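Halorhodopsin (Halobacterium salinarum, PDB 2JAF) pumps chloride ions across the archaeal membrane, driven by light absorbed by its bound retinal. Local coordinates at residues T136-A139 and A140-M144; H95-G99 and E100-S104. The protein carries 2 engineered substitutions. One frame throughout, in Å; residues are numbered along the deposited sequence.

Contact 1: residues T136-A139 and A140-M144. With RET (retinal), chain G.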
loop_
_atom_site.group_PDB
_atom_site.type_symbol
_atom_site.label_atom_id
_atom_site.label_comp_id
_atom_site.label_asym_id
_atom_site.label_seq_id
_atom_site.Cartn_x
_atom_site.Cartn_y
_atom_site.Cartn_z
ATOM N N THR A 136 -3.794 -12.539 2.029
ATOM C CA THR A 136 -4.227 -12.820 0.670
ATOM C C THR A 136 -5.494 -12.067 0.308
ATOM O O THR A 136 -5.630 -11.552 -0.805
ATOM C CB THR A 136 -4.480 -14.322 0.483
ATOM O OG1 THR A 136 -3.324 -15.056 0.909
ATOM C CG2 THR A 136 -4.751 -14.634 -0.976
ATOM N N VAL A 137 -6.415 -11.994 1.261
ATOM C CA VAL A 137 -7.685 -11.320 1.039
ATOM C C VAL A 137 -7.534 -9.816 0.867
ATOM O O VAL A 137 -8.187 -9.216 0.009
ATOM C CB VAL A 137 -8.671 -11.641 2.188
ATOM C CG1 VAL A 137 -9.955 -10.846 2.025
ATOM C CG2 VAL A 137 -8.973 -13.126 2.191
ATOM N N ILE A 138 -6.663 -9.203 1.662
ATOM C CA ILE A 138 -6.451 -7.764 1.561
ATOM C C ILE A 138 -5.795 -7.420 0.229
ATOM O O ILE A 138 -6.115 -6.404 -0.394
ATOM C CB ILE A 138 -5.585 -7.253 2.737
ATOM C CG1 ILE A 138 -6.366 -7.436 4.048
ATOM C CG2 ILE A 138 -5.220 -5.782 2.532
ATOM C CD1 ILE A 138 -5.654 -6.937 5.284
ATOM N N ALA A 139 -4.884 -8.279 -0.213
ATOM C CA ALA A 139 -4.205 -8.057 -1.480
ATOM C C ALA A 139 -5.219 -8.139 -2.611
ATOM O O ALA A 139 -5.199 -7.325 -3.533
ATOM C CB ALA A 139 -3.115 -9.097 -1.677
ATOM N N ALA A 140 -6.112 -9.122 -2.532
ATOM C CA ALA A 140 -7.127 -9.301 -3.562
ATOM C C ALA A 140 -8.052 -8.101 -3.564
ATOM O O ALA A 140 -8.495 -7.630 -4.618
ATOM C CB ALA A 140 -7.926 -10.582 -3.299
ATOM N N ASP A 141 -8.338 -7.604 -2.366
ATOM C CA ASP A 141 -9.216 -6.461 -2.210
ATOM C C ASP A 141 -8.582 -5.223 -2.830
ATOM O O ASP A 141 -9.242 -4.455 -3.524
ATOM C CB ASP A 141 -9.493 -6.224 -0.725
ATOM C CG ASP A 141 -10.534 -5.154 -0.496
ATOM O OD1 ASP A 141 -11.740 -5.439 -0.668
ATOM O OD2 ASP A 141 -10.140 -4.023 -0.157
ATOM N N ILE A 142 -7.289 -5.031 -2.580
ATOM C CA ILE A 142 -6.591 -3.881 -3.137
ATOM C C ILE A 142 -6.608 -3.975 -4.660
ATOM O O ILE A 142 -6.801 -2.974 -5.344
ATOM C CB ILE A 142 -5.140 -3.805 -2.597
ATOM C CG1 ILE A 142 -5.183 -3.453 -1.101
ATOM C CG2 ILE A 142 -4.344 -2.750 -3.355
ATOM C CD1 ILE A 142 -3.834 -3.516 -0.397
ATOM N N GLY A 143 -6.425 -5.184 -5.183
ATOM C CA GLY A 143 -6.454 -5.379 -6.624
ATOM C C GLY A 143 -7.806 -5.001 -7.207
ATOM O O GLY A 143 -7.889 -4.377 -8.268
ATOM N N MET A 144 -8.877 -5.378 -6.510
ATOM C CA MET A 144 -10.229 -5.064 -6.969
ATOM C C MET A 144 -10.394 -3.552 -7.053
ATOM O O MET A 144 -10.901 -3.014 -8.043
ATOM C CB MET A 144 -11.271 -5.658 -5.997
ATOM C CG MET A 144 -12.724 -5.240 -6.248
ATOM S SD MET A 144 -13.821 -5.776 -4.897
ATOM C CE MET A 144 -13.485 -4.494 -3.700
HETATM C C1 RET G . -16.102 -1.560 -8.771
HETATM C C2 RET G . -16.047 -1.604 -10.372
HETATM C C3 RET G . -15.323 -2.818 -11.005
HETATM C C4 RET G . -16.018 -4.185 -10.557
HETATM C C5 RET G . -16.241 -4.337 -8.999
HETATM C C6 RET G . -16.295 -3.075 -8.097
HETATM C C7 RET G . -16.404 -3.287 -6.613
HETATM C C8 RET G . -16.354 -2.432 -5.556
HETATM C C9 RET G . -16.714 -2.772 -4.206
HETATM C C10 RET G . -16.669 -1.632 -3.401
HETATM C C11 RET G . -16.988 -1.619 -2.060
HETATM C C12 RET G . -16.971 -0.406 -1.354
HETATM C C13 RET G . -17.214 -0.308 0.077
HETATM C C14 RET G . -17.084 1.027 0.561
HETATM C C15 RET G . -17.050 1.390 1.886
HETATM C C16 RET G . -14.726 -0.915 -8.366
HETATM C C17 RET G . -17.322 -0.567 -8.408
HETATM C C18 RET G . -16.409 -5.763 -8.499
HETATM C C19 RET G . -17.263 -4.253 -3.798
HETATM C C20 RET G . -17.609 -1.521 0.940
#
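Ile138 and Ile142, one helical turn apart, touch through their side chains: the branch methyl CG2 of Ile138 lies 4.0 Å from CD1, the end of the Ile142 chain, the two side chains slanting across one another. Ile142 carries CG1 anti to its carbonyl carbon (chi1 -69°), which sends that branch back along the helix, close to the carbonyl oxygen of Ile138. The same carbonyl accepts the backbone bond from Ile142 N, at 2.8 Å from Ile138 O. It is one of four successive i to i+4 bonds here, the others running from Ala140 N to Thr136 O, Asp141 N to Val137 O and Gly143 N to Ala139 O.

This regular run of alpha helix is part of helix 131-153, one of the transmembrane helices of the bacteriorhodopsin-like fold, and Met144 lines the retinal pocket. The methionine's CG stands anti to the backbone N, and the bend at chi3 (80°) lays SD and CE over one face of the polyene. CE of Met144 comes 3.7 Å from C9 of retinal. SD of Met144 is 3.9 Å from C19 of retinal, the methyl on C9. An alanine here would strip away CG, SD and CE and would probably leave a gap over that face of the polyene at C9 and its methyl, giving that part of the chromophore more room to move.

Phe171 and Phe172 of helix 158-180 also pack on Met144. On helix 106-127, Thr116 OG1 is hydrogen-bonded to the buried Asp141 OD2. Met68 of the second subunit packs on Thr136 and Ala140.

Contact 2: residues H95-G99 and E100-S104. With BOG (octyl beta-D-glucopyranoside), chain F.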
loop_
_atom_site.group_PDB
_atom_site.type_symbol
_atom_site.label_atom_id
_atom_site.label_comp_id
_atom_site.label_asym_id
_atom_site.label_seq_id
_atom_site.Cartn_x
_atom_site.Cartn_y
_atom_site.Cartn_z
ATOM N N HIS A 95 -19.205 4.410 -26.151
ATOM C CA HIS A 95 -19.875 4.735 -24.897
ATOM C C HIS A 95 -21.093 5.594 -25.209
ATOM O O HIS A 95 -21.093 6.345 -26.186
ATOM C CB HIS A 95 -18.913 5.493 -23.970
ATOM C CG HIS A 95 -19.459 5.749 -22.599
ATOM N ND1 HIS A 95 -20.426 6.699 -22.345
ATOM C CD2 HIS A 95 -19.165 5.184 -21.403
ATOM C CE1 HIS A 95 -20.703 6.709 -21.054
ATOM N NE2 HIS A 95 -19.951 5.798 -20.458
ATOM N N ALA A 96 -22.132 5.479 -24.386
ATOM C CA ALA A 96 -23.353 6.249 -24.595
ATOM C C ALA A 96 -23.078 7.747 -24.663
ATOM O O ALA A 96 -23.801 8.486 -25.331
ATOM C CB ALA A 96 -24.357 5.954 -23.479
ATOM N N LEU A 97 -22.031 8.191 -23.975
ATOM C CA LEU A 97 -21.672 9.606 -23.957
ATOM C C LEU A 97 -20.304 9.839 -24.594
ATOM O O LEU A 97 -19.567 10.733 -24.188
ATOM C CB LEU A 97 -21.662 10.116 -22.513
ATOM C CG LEU A 97 -22.966 9.856 -21.746
ATOM C CD1 LEU A 97 -22.800 10.199 -20.275
ATOM C CD2 LEU A 97 -24.081 10.668 -22.374
ATOM N N ALA A 98 -19.967 9.022 -25.586
ATOM C CA ALA A 98 -18.683 9.145 -26.267
ATOM C C ALA A 98 -18.476 10.571 -26.762
ATOM O O ALA A 98 -19.390 11.171 -27.313
ATOM C CB ALA A 98 -18.627 8.180 -27.440
ATOM N N GLY A 99 -17.277 11.105 -26.555
ATOM C CA GLY A 99 -16.981 12.451 -27.011
ATOM C C GLY A 99 -17.421 13.529 -26.046
ATOM O O GLY A 99 -17.321 14.719 -26.345
ATOM N N GLU A 100 -17.922 13.113 -24.888
ATOM C CA GLU A 100 -18.370 14.053 -23.870
ATOM C C GLU A 100 -17.529 13.869 -22.617
ATOM O O GLU A 100 -16.967 12.795 -22.392
ATOM C CB GLU A 100 -19.839 13.810 -23.520
ATOM C CG GLU A 100 -20.824 14.137 -24.633
ATOM C CD GLU A 100 -22.259 13.887 -24.217
ATOM O OE1 GLU A 100 -22.629 14.306 -23.099
ATOM O OE2 GLU A 100 -23.017 13.275 -25.001
ATOM N N MET A 101 -17.437 14.919 -21.811
ATOM C CA MET A 101 -16.683 14.865 -20.563
ATOM C C MET A 101 -17.659 14.548 -19.443
ATOM O O MET A 101 -18.704 15.190 -19.326
ATOM C CB MET A 101 -16.024 16.213 -20.272
ATOM C CG MET A 101 -15.084 16.691 -21.345
ATOM S SD MET A 101 -13.708 15.575 -21.553
ATOM C CE MET A 101 -12.595 16.187 -20.310
ATOM N N VAL A 102 -17.332 13.559 -18.620
ATOM C CA VAL A 102 -18.206 13.202 -17.513
ATOM C C VAL A 102 -17.463 13.351 -16.193
ATOM O O VAL A 102 -16.247 13.173 -16.126
ATOM C CB VAL A 102 -18.735 11.751 -17.641
ATOM C CG1 VAL A 102 -19.459 11.578 -18.968
ATOM C CG2 VAL A 102 -17.599 10.764 -17.509
ATOM N N ARG A 103 -18.205 13.691 -15.146
ATOM C CA ARG A 103 -17.634 13.869 -13.820
ATOM C C ARG A 103 -17.368 12.511 -13.175
ATOM O O ARG A 103 -18.292 11.714 -12.976
ATOM C CB ARG A 103 -18.606 14.690 -12.963
ATOM C CG ARG A 103 -18.175 14.924 -11.529
ATOM C CD ARG A 103 -19.258 15.695 -10.781
ATOM N NE ARG A 103 -19.314 17.093 -11.193
ATOM C CZ ARG A 103 -18.696 18.083 -10.557
ATOM N NH1 ARG A 103 -17.975 17.830 -9.470
ATOM N NH2 ARG A 103 -18.800 19.325 -11.007
ATOM N N SER A 104 -16.103 12.253 -12.847
ATOM C CA SER A 104 -15.707 10.992 -12.227
ATOM C C SER A 104 -15.255 11.184 -10.784
ATOM O O SER A 104 -14.255 11.847 -10.524
ATOM C CB SER A 104 -14.571 10.345 -13.027
ATOM O OG SER A 104 -14.091 9.180 -12.374
HETATM C C1 BOG F . -21.383 -0.676 -23.481
HETATM O O1 BOG F . -20.208 -1.487 -23.402
HETATM C C2 BOG F . -21.056 0.794 -23.057
HETATM O O2 BOG F . -20.533 0.813 -21.725
HETATM C C3 BOG F . -22.352 1.659 -23.163
HETATM O O3 BOG F . -22.086 3.005 -22.778
HETATM C C4 BOG F . -22.865 1.608 -24.624
HETATM O O4 BOG F . -24.052 2.394 -24.772
HETATM C C5 BOG F . -23.155 0.125 -25.034
HETATM O O5 BOG F . -21.935 -0.675 -24.866
HETATM C C6 BOG F . -23.643 0.048 -26.492
HETATM O O6 BOG F . -22.575 0.228 -27.429
HETATM C "C1'" BOG F . -20.454 -2.844 -23.773
HETATM C "C2'" BOG F . -19.392 -3.733 -23.180
HETATM C "C3'" BOG F . -19.985 -4.479 -22.015
HETATM C "C4'" BOG F . -18.989 -5.408 -21.353
HETATM C "C5'" BOG F . -19.631 -6.137 -20.181
HETATM C "C6'" BOG F . -18.572 -6.783 -19.304
HETATM C "C7'" BOG F . -19.174 -7.510 -18.135
HETATM C "C8'" BOG F . -18.084 -8.134 -17.296
#
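The imidazole of His95 has the sugar hydroxyl O3 of octyl glucoside over one face, 3.8 Å from CG of His95 and displaced toward the rim. At the ring's edge, nearly in its plane, Leu97 N donates to ND1 of His95, a short bond of 2.7 Å that is close to straight at 168°. With CG anti to the backbone N, the ring is swung beside the carbonyl carbon, and chi2 (-74°) then points ND1 at Leu97 N. Since ND1 accepts here, the ring proton is probably on NE2, which makes a weak hydrogen bond to Val218 O. The detergent's O3 is itself gripped by Ala96 N, at 3.0 Å, while Trp162 NE1 and Gly220 O are also hydrogen-bonded to the detergent.

The chain then folds through two overlapping beta turns, type I from His95 to Ala98 and type II from Leu97 to Glu100, within the loop that joins strands 87-90 and 101-104 of a two-stranded antiparallel sheet. The second turn is closed by Glu100 N bonding to Leu97 O at 3.0 Å, bent to 136°. Gly99 has a positive phi, where any beta carbon would collide with the carbonyl oxygen of Ala98.

Leu97 provides the apolar side of this bend. CD1 of Leu97 packs against CG1 of Val102 (3.8 Å). The other methyl, CD2 of Leu97, sits 3.9 Å from OE2 of Glu100, whose extended side chain passes across the leucine so that the carboxylate lies against a methyl group. Backbone hydrogen bonds tie Gly99 and Glu100, at the end of the second turn, to Met91, and Val102 on the strand to Ile89.

In the fold
Contact 2 comes first along the chain and contact 1 follows after helix 106-127, which packs against contact 1. Their centres are 29 Å apart and their nearest atoms about 13 Å, so they do not touch. Contact 1 is buried, its centre about 12 Å from that of the chain, and supplies Met144 to the retinal pocket; contact 2 lies at the surface, about 25 Å from the chain's centre, in the loop and strand beyond one end of the helical bundle. Each meets a bound molecule: retinal, the chromophore, at contact 1, and octyl glucoside, a detergent, at contact 2. Contact 1 faces a second subunit, whereas contact 2 has no partner in another subunit of the assembly.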